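Long-range contacts in DtpA (Streptomyces lividans TK24, PDB 5MAP), which is a haem-containing dye-type peroxidase, probably using hydrogen peroxide to oxidise dyes and related substrates, captured here with dioxygen on its ferrous iron: residues 300-305 and 323-328; 35-40 and 90-95. One frame throughout, in Å; residues are numbered along the deposited sequence.

How the contacts relate
Contact 1 (300-305 with 323-328) lies near the middle of the chain, its centre about 4 Å from the chain centre, in the C-terminal Dyp-type peroxidase region; contact 2 (35-40 with 90-95) lies about 22 Å from that centre, in the N-terminal region. The centres of contact 1 and contact 2 are about 24 Å apart. The nearest atoms of contact 1 and contact 2 are about 12 Å apart, so the two do not touch. Contact 1 pairs two strands of one four-stranded antiparallel sheet and contact 2 uses one strand of another, both with strand order 2-3-1-4. Only contact 1 reaches the active site, through Arg301, which meets haem and dioxygen; contact 2 sets the end of the inner strand 29-37 against helix 90-95.

Contact 1: 300-305 and 323-328; sequences VRRPFS and VCWQAD. With HEM (protoporphyrin IX containing Fe), chain E; OXY (oxygen molecule), chain F.
The indole edge of Trp325 faces Arg302: NE1 lies 4.2 Å from Arg302 CB, and a water in the ring plane accepts from both Trp325 NE1 and Arg302 NH1 while donating to Arg302 O. That water also sits at the in-plane edge of the Arg302 guanidinium, whose NH2 and NE are held by Gln27 and by the carbonyl of Thr24. The Arg301 guanidinium has haem C4D 3.3 Å above one face and the propionate oxygen O2A in plane at its edge. NH1 and NH2 both donate to O2A, at 2.9 and 3.0 Å, and NH1 gives a weak bond to O2 of the iron-bound dioxygen. A bend at chi3 (-74°) turns the group to lie over the porphyrin. A leucine in place of Arg301 would probably leave O2A without these two donors and the dioxygen without its weak one. Behind this site the strands pair antiparallel: Val300 and Trp325 exchange two backbone bonds, Arg301 opposes Cys324 in a non-hydrogen-bonded pair, and Arg302 N reaches Val323 O at 2.9 Å, nearly straight at 171°. The hairpin 300-310/316-326 thus carries a distal haem arginine on one face. On the other, Trp325 packs on strands 219-228 and 126-132, joining the two sheets, and Val300 on helix 195-199.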
loop_
_atom_site.group_PDB
_atom_site.type_symbol
_atom_site.label_atom_id
_atom_site.label_comp_id
_atom_site.label_asym_id
_atom_site.label_seq_id
_atom_site.Cartn_x
_atom_site.Cartn_y
_atom_site.Cartn_z
ATOM N N VAL B 300 -21.934 10.524 -1.204
ATOM C CA VAL B 300 -20.696 10.660 -0.465
ATOM C C VAL B 300 -19.605 9.847 -1.132
ATOM O O VAL B 300 -19.729 8.644 -1.298
ATOM C CB VAL B 300 -20.882 10.234 0.987
ATOM C CG1 VAL B 300 -19.541 9.884 1.703
ATOM C CG2 VAL B 300 -21.654 11.305 1.722
ATOM N N ARG B 301 -18.544 10.510 -1.562
ATOM C CA ARG B 301 -17.441 9.873 -2.148
ATOM C C ARG B 301 -16.352 9.690 -1.116
ATOM O O ARG B 301 -15.939 10.653 -0.395
ATOM C CB ARG B 301 -16.946 10.716 -3.287
ATOM C CG ARG B 301 -17.919 10.946 -4.412
ATOM C CD ARG B 301 -17.389 12.013 -5.335
ATOM N NE ARG B 301 -17.537 13.316 -4.679
ATOM C CZ ARG B 301 -16.583 14.230 -4.483
ATOM N NH1 ARG B 301 -15.346 14.045 -4.929
ATOM N NH2 ARG B 301 -16.862 15.361 -3.840
ATOM N N ARG B 302 -15.845 8.465 -1.019
ATOM C CA ARG B 302 -14.887 8.066 0.036
ATOM C C ARG B 302 -13.963 6.989 -0.557
ATOM O O ARG B 302 -14.111 5.776 -0.244
ATOM C CB ARG B 302 -15.670 7.502 1.226
ATOM C CG ARG B 302 -14.819 7.231 2.444
ATOM C CD ARG B 302 -15.654 6.685 3.625
ATOM N NE ARG B 302 -14.772 6.440 4.730
ATOM C CZ ARG B 302 -13.994 5.413 4.866
ATOM N NH1 ARG B 302 -14.103 4.352 4.041
ATOM N NH2 ARG B 302 -13.154 5.355 5.890
ATOM N N PRO B 303 -13.037 7.402 -1.415
ATOM C CA PRO B 303 -12.249 6.534 -2.252
ATOM C C PRO B 303 -10.911 6.209 -1.615
ATOM O O PRO B 303 -10.524 6.739 -0.540
ATOM C CB PRO B 303 -11.997 7.437 -3.477
ATOM C CG PRO B 303 -11.906 8.842 -2.937
ATOM C CD PRO B 303 -12.903 8.814 -1.810
ATOM N N PHE B 304 -10.195 5.332 -2.281
ATOM C CA PHE B 304 -8.726 5.133 -2.117
ATOM C C PHE B 304 -8.072 5.264 -3.434
ATOM O O PHE B 304 -8.700 4.971 -4.468
ATOM C CB PHE B 304 -8.383 3.788 -1.561
ATOM C CG PHE B 304 -9.020 3.508 -0.256
ATOM C CD1 PHE B 304 -10.312 2.970 -0.217
ATOM C CD2 PHE B 304 -8.363 3.729 0.927
ATOM C CE1 PHE B 304 -10.956 2.731 0.998
ATOM C CE2 PHE B 304 -8.958 3.418 2.145
ATOM C CZ PHE B 304 -10.259 2.900 2.184
ATOM N N SER B 305 -6.807 5.656 -3.464
ATOM C CA SER B 305 -6.085 5.659 -4.687
ATOM C C SER B 305 -5.436 4.293 -4.846
ATOM O O SER B 305 -5.273 3.578 -3.872
ATOM C CB SER B 305 -5.004 6.747 -4.692
ATOM O OG SER B 305 -5.524 8.093 -4.815
ATOM N N VAL B 323 -15.381 4.986 -4.538
ATOM C CA VAL B 323 -16.392 4.327 -3.690
ATOM C C VAL B 323 -17.312 5.468 -3.329
ATOM O O VAL B 323 -16.900 6.483 -2.818
ATOM C CB VAL B 323 -15.726 3.727 -2.419
ATOM C CG1 VAL B 323 -16.769 3.004 -1.591
ATOM C CG2 VAL B 323 -14.618 2.751 -2.791
ATOM N N CYS B 324 -18.571 5.339 -3.712
ATOM C CA CYS B 324 -19.560 6.345 -3.358
ATOM C C CYS B 324 -20.781 5.665 -2.728
ATOM O O CYS B 324 -21.081 4.499 -2.917
ATOM C CB CYS B 324 -19.997 7.203 -4.510
ATOM S SG CYS B 324 -20.962 6.309 -5.744
ATOM N N TRP B 325 -21.456 6.485 -1.908
ATOM C CA TRP B 325 -22.498 6.074 -0.985
ATOM C C TRP B 325 -23.751 6.888 -1.207
ATOM O O TRP B 325 -23.672 8.118 -1.352
ATOM C CB TRP B 325 -22.010 6.244 0.419
ATOM C CG TRP B 325 -20.865 5.399 0.792
ATOM C CD1 TRP B 325 -19.550 5.749 0.788
ATOM C CD2 TRP B 325 -20.914 4.041 1.211
ATOM N NE1 TRP B 325 -18.775 4.710 1.184
ATOM C CE2 TRP B 325 -19.569 3.627 1.462
ATOM C CE3 TRP B 325 -21.962 3.136 1.454
ATOM C CZ2 TRP B 325 -19.262 2.334 1.901
ATOM C CZ3 TRP B 325 -21.649 1.882 1.922
ATOM C CH2 TRP B 325 -20.310 1.482 2.133
ATOM N N GLN B 326 -24.874 6.218 -1.219
ATOM C CA GLN B 326 -26.171 6.886 -1.576
ATOM C C GLN B 326 -27.323 6.095 -1.089
ATOM O O GLN B 326 -27.249 4.842 -1.022
ATOM C CB GLN B 326 -26.372 7.097 -3.082
ATOM C CG GLN B 326 -26.215 5.888 -3.963
ATOM C CD GLN B 326 -24.887 5.901 -4.646
ATOM O OE1 GLN B 326 -24.587 6.791 -5.512
ATOM N NE2 GLN B 326 -24.006 4.991 -4.182
ATOM N N ALA B 327 -28.449 6.773 -0.859
ATOM C CA ALA B 327 -29.661 6.036 -0.427
ATOM C C ALA B 327 -30.284 5.246 -1.568
ATOM O O ALA B 327 -30.980 4.236 -1.338
ATOM C CB ALA B 327 -30.670 7.021 0.147
ATOM N N ASP B 328 -30.076 5.730 -2.773
ATOM C CA ASP B 328 -30.655 5.102 -3.978
ATOM C C ASP B 328 -29.697 5.404 -5.120
ATOM O O ASP B 328 -29.494 6.555 -5.397
ATOM C CB ASP B 328 -32.070 5.692 -4.231
ATOM C CG ASP B 328 -32.722 5.142 -5.488
ATOM O OD1 ASP B 328 -32.177 4.336 -6.205
ATOM O OD2 ASP B 328 -33.862 5.579 -5.785
HETATM C CHA HEM E . -15.968 16.203 -7.355
HETATM C CHB HEM E . -12.024 14.034 -9.288
HETATM C CHC HEM E . -14.851 10.263 -10.762
HETATM C CHD HEM E . -18.671 12.513 -8.799
HETATM C C1A HEM E . -14.701 15.912 -7.795
HETATM C C2A HEM E . -13.586 16.788 -7.649
HETATM C C3A HEM E . -12.489 16.207 -8.188
HETATM C C4A HEM E . -12.889 14.924 -8.675
HETATM C CMA HEM E . -11.062 16.757 -8.266
HETATM C CAA HEM E . -13.665 18.171 -7.048
HETATM C CBA HEM E . -13.380 18.379 -5.554
HETATM C CGA HEM E . -14.483 17.746 -4.750
HETATM O O1A HEM E . -15.557 18.298 -4.531
HETATM O O2A HEM E . -14.244 16.634 -4.332
HETATM C C1B HEM E . -12.484 12.783 -9.871
HETATM C C2B HEM E . -11.618 11.826 -10.453
HETATM C C3B HEM E . -12.374 10.776 -10.857
HETATM C C4B HEM E . -13.758 11.085 -10.507
HETATM C CMB HEM E . -10.149 11.942 -10.652
HETATM C CAB HEM E . -12.017 9.490 -11.490
HETATM C CBB HEM E . -10.855 8.871 -11.338
HETATM C C1C HEM E . -16.155 10.578 -10.393
HETATM C C2C HEM E . -17.296 9.772 -10.693
HETATM C C3C HEM E . -18.412 10.366 -10.093
HETATM C C4C HEM E . -17.909 11.604 -9.493
HETATM C CMC HEM E . -17.236 8.452 -11.442
HETATM C CAC HEM E . -19.850 10.004 -10.096
HETATM C CBC HEM E . -20.443 9.247 -11.038
HETATM C C1D HEM E . -18.169 13.704 -8.231
HETATM C C2D HEM E . -19.049 14.548 -7.441
HETATM C C3D HEM E . -18.333 15.604 -7.062
HETATM C C4D HEM E . -17.001 15.351 -7.619
HETATM C CMD HEM E . -20.486 14.363 -7.145
HETATM C CAD HEM E . -18.834 16.764 -6.261
HETATM C CBD HEM E . -19.617 17.757 -7.124
HETATM C CGD HEM E . -19.973 19.024 -6.311
HETATM O O1D HEM E . -19.184 20.037 -6.260
HETATM O O2D HEM E . -21.056 18.980 -5.654
HETATM N NA HEM E . -14.263 14.774 -8.456
HETATM N NB HEM E . -13.765 12.267 -9.895
HETATM N NC HEM E . -16.547 11.718 -9.757
HETATM N ND HEM E . -16.915 14.196 -8.358
HETATM FE FE HEM E . -15.406 13.275 -9.125
HETATM O O1 OXY F . -13.897 11.698 -6.709
HETATM O O2 OXY F . -14.883 12.250 -7.342
HETATM O O HOH W 1 -15.663 4.184 1.439
#

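Contact 2: 35-40 and 90-95; sequences FDLAAG and HSFFGR
Leu37 and Phe92 meet at a slant, the methyl CD1 of the leucine lying 3.8 Å from Phe92 CE1 and equally near the adjoining CD1 of that ring. Phe92 leaves its backbone heading past the strand rather than at it; with CG anti to the backbone N (chi1 -176°) the ring swings back so that the adjoining carbons CD1 and CE1 reach the leucine. The same Leu37 methyl also comes within 3.9 Å of Arg95 CB, so the branch is touched by both residues, one helical turn apart in the 90-95 helix. Arg95 takes a different route. Bends at chi2 and chi3 fold its chain over the leucine, and NH1 lies 3.7 Å from Leu37 CB while the group bonds to the backbone. There the oxygens of Leu37 and Ala38 both lie close to the guanidinium plane, at its edge. NH1 donates to Leu37 O at 3.0 Å with a fairly straight N-H angle of 162°, while NH2 donates to Ala38 O at 2.7 Å and more weakly to Leu37 O. Relative to the carbonyl planes, both donors stand well out of plane, above them.

Around this pair, Phe92 meets Phe88 edge-to-face, and Leu37 and Phe92 both pack on Leu126 of strand 126-132. Asp125 accepts from Leu37 N and Ser91 OG.

Chemically, the contact joins a small apolar patch to a pair of charge-assisted bonds: the guanidinium clasps two successive carbonyl oxygens just where strand 29-37 ends. The cationic group thus gives its N-H donors to neutral backbone acceptors, and its charge is probably met further by a long, weak ion pair with Asp125.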
loop_
_atom_site.group_PDB
_atom_site.type_symbol
_atom_site.label_atom_id
_atom_site.label_comp_id
_atom_site.label_asym_id
_atom_site.label_seq_id
_atom_site.Cartn_x
_atom_site.Cartn_y
_atom_site.Cartn_z
ATOM N N PHE B 35 -16.596 -11.674 -2.406
ATOM C CA PHE B 35 -16.687 -13.107 -2.219
ATOM C C PHE B 35 -17.885 -13.630 -2.991
ATOM O O PHE B 35 -18.903 -12.933 -3.090
ATOM C CB PHE B 35 -16.842 -13.476 -0.721
ATOM C CG PHE B 35 -15.646 -13.160 0.116
ATOM C CD1 PHE B 35 -15.539 -11.887 0.733
ATOM C CD2 PHE B 35 -14.657 -14.083 0.353
ATOM C CE1 PHE B 35 -14.468 -11.594 1.511
ATOM C CE2 PHE B 35 -13.511 -13.732 1.066
ATOM C CZ PHE B 35 -13.445 -12.497 1.676
ATOM N N ASP B 36 -17.763 -14.836 -3.517
ATOM C CA ASP B 36 -18.914 -15.546 -4.044
ATOM C C ASP B 36 -19.134 -16.703 -3.118
ATOM O O ASP B 36 -18.225 -17.374 -2.698
ATOM C CB ASP B 36 -18.638 -16.011 -5.463
ATOM C CG ASP B 36 -18.779 -14.912 -6.432
ATOM O OD1 ASP B 36 -19.421 -13.863 -6.166
ATOM O OD2 ASP B 36 -18.166 -15.045 -7.474
ATOM N N LEU B 37 -20.389 -16.958 -2.828
ATOM C CA LEU B 37 -20.788 -18.122 -2.074
ATOM C C LEU B 37 -20.405 -19.438 -2.772
ATOM O O LEU B 37 -20.592 -19.605 -3.984
ATOM C CB LEU B 37 -22.285 -18.033 -1.799
ATOM C CG LEU B 37 -22.751 -16.967 -0.761
ATOM C CD1 LEU B 37 -24.241 -16.803 -0.837
ATOM C CD2 LEU B 37 -22.341 -17.309 0.674
ATOM N N ALA B 38 -19.919 -20.394 -1.987
ATOM C CA ALA B 38 -19.615 -21.731 -2.549
ATOM C C ALA B 38 -20.863 -22.432 -3.029
ATOM O O ALA B 38 -21.968 -22.120 -2.600
ATOM C CB ALA B 38 -18.967 -22.582 -1.495
ATOM N N ALA B 39 -20.678 -23.381 -3.951
ATOM C CA ALA B 39 -21.728 -24.342 -4.308
ATOM C C ALA B 39 -22.280 -25.018 -3.040
ATOM O O ALA B 39 -21.526 -25.481 -2.166
ATOM C CB ALA B 39 -21.153 -25.382 -5.270
ATOM N N GLY B 40 -23.595 -25.037 -2.906
ATOM C CA GLY B 40 -24.187 -25.629 -1.703
ATOM C C GLY B 40 -24.138 -24.759 -0.451
ATOM O O GLY B 40 -24.558 -25.202 0.638
ATOM N N HIS B 90 -26.439 -8.109 -5.839
ATOM C CA HIS B 90 -27.690 -8.577 -6.455
ATOM C C HIS B 90 -27.704 -10.083 -6.482
ATOM O O HIS B 90 -28.715 -10.669 -6.230
ATOM C CB HIS B 90 -27.770 -7.997 -7.854
ATOM C CG HIS B 90 -29.022 -8.362 -8.584
ATOM N ND1 HIS B 90 -29.144 -9.546 -9.266
ATOM C CD2 HIS B 90 -30.138 -7.647 -8.830
ATOM C CE1 HIS B 90 -30.339 -9.570 -9.849
ATOM N NE2 HIS B 90 -30.963 -8.437 -9.585
ATOM N N SER B 91 -26.584 -10.714 -6.758
ATOM C CA SER B 91 -26.518 -12.156 -6.947
ATOM C C SER B 91 -26.677 -12.935 -5.636
ATOM O O SER B 91 -27.100 -14.104 -5.622
ATOM C CB SER B 91 -25.221 -12.556 -7.613
ATOM O OG SER B 91 -24.157 -12.100 -6.820
ATOM N N PHE B 92 -26.387 -12.320 -4.501
ATOM C CA PHE B 92 -26.580 -12.986 -3.185
ATOM C C PHE B 92 -27.950 -13.590 -2.945
ATOM O O PHE B 92 -28.042 -14.661 -2.469
ATOM C CB PHE B 92 -26.311 -11.955 -2.079
ATOM C CG PHE B 92 -26.380 -12.508 -0.713
ATOM C CD1 PHE B 92 -25.309 -13.184 -0.149
ATOM C CD2 PHE B 92 -27.563 -12.436 0.014
ATOM C CE1 PHE B 92 -25.379 -13.721 1.129
ATOM C CE2 PHE B 92 -27.626 -12.940 1.298
ATOM C CZ PHE B 92 -26.552 -13.614 1.840
ATOM N N PHE B 93 -28.969 -12.869 -3.381
ATOM C CA PHE B 93 -30.357 -13.074 -3.011
ATOM C C PHE B 93 -30.875 -14.346 -3.664
ATOM O O PHE B 93 -31.517 -15.155 -3.007
ATOM C CB PHE B 93 -31.157 -11.808 -3.346
ATOM C CG PHE B 93 -30.734 -10.640 -2.504
ATOM C CD1 PHE B 93 -29.674 -9.877 -2.909
ATOM C CD2 PHE B 93 -31.272 -10.395 -1.269
ATOM C CE1 PHE B 93 -29.173 -8.891 -2.135
ATOM C CE2 PHE B 93 -30.806 -9.371 -0.462
ATOM C CZ PHE B 93 -29.735 -8.592 -0.919
ATOM N N GLY B 94 -30.522 -14.588 -4.904
ATOM C CA GLY B 94 -30.957 -15.838 -5.543
ATOM C C GLY B 94 -30.218 -17.080 -5.091
ATOM O O GLY B 94 -30.662 -18.195 -5.388
ATOM N N ARG B 95 -29.067 -16.917 -4.426
ATOM C CA ARG B 95 -28.322 -18.028 -3.817
ATOM C C ARG B 95 -28.855 -18.458 -2.456
ATOM O O ARG B 95 -28.502 -19.510 -1.957
ATOM C CB ARG B 95 -26.853 -17.625 -3.673
ATOM C CG ARG B 95 -26.189 -17.304 -5.017
ATOM C CD ARG B 95 -26.048 -18.530 -5.904
ATOM N NE ARG B 95 -25.488 -19.633 -5.130
ATOM C CZ ARG B 95 -24.189 -19.793 -4.821
ATOM N NH1 ARG B 95 -23.229 -18.973 -5.292
ATOM N NH2 ARG B 95 -23.841 -20.816 -4.050
#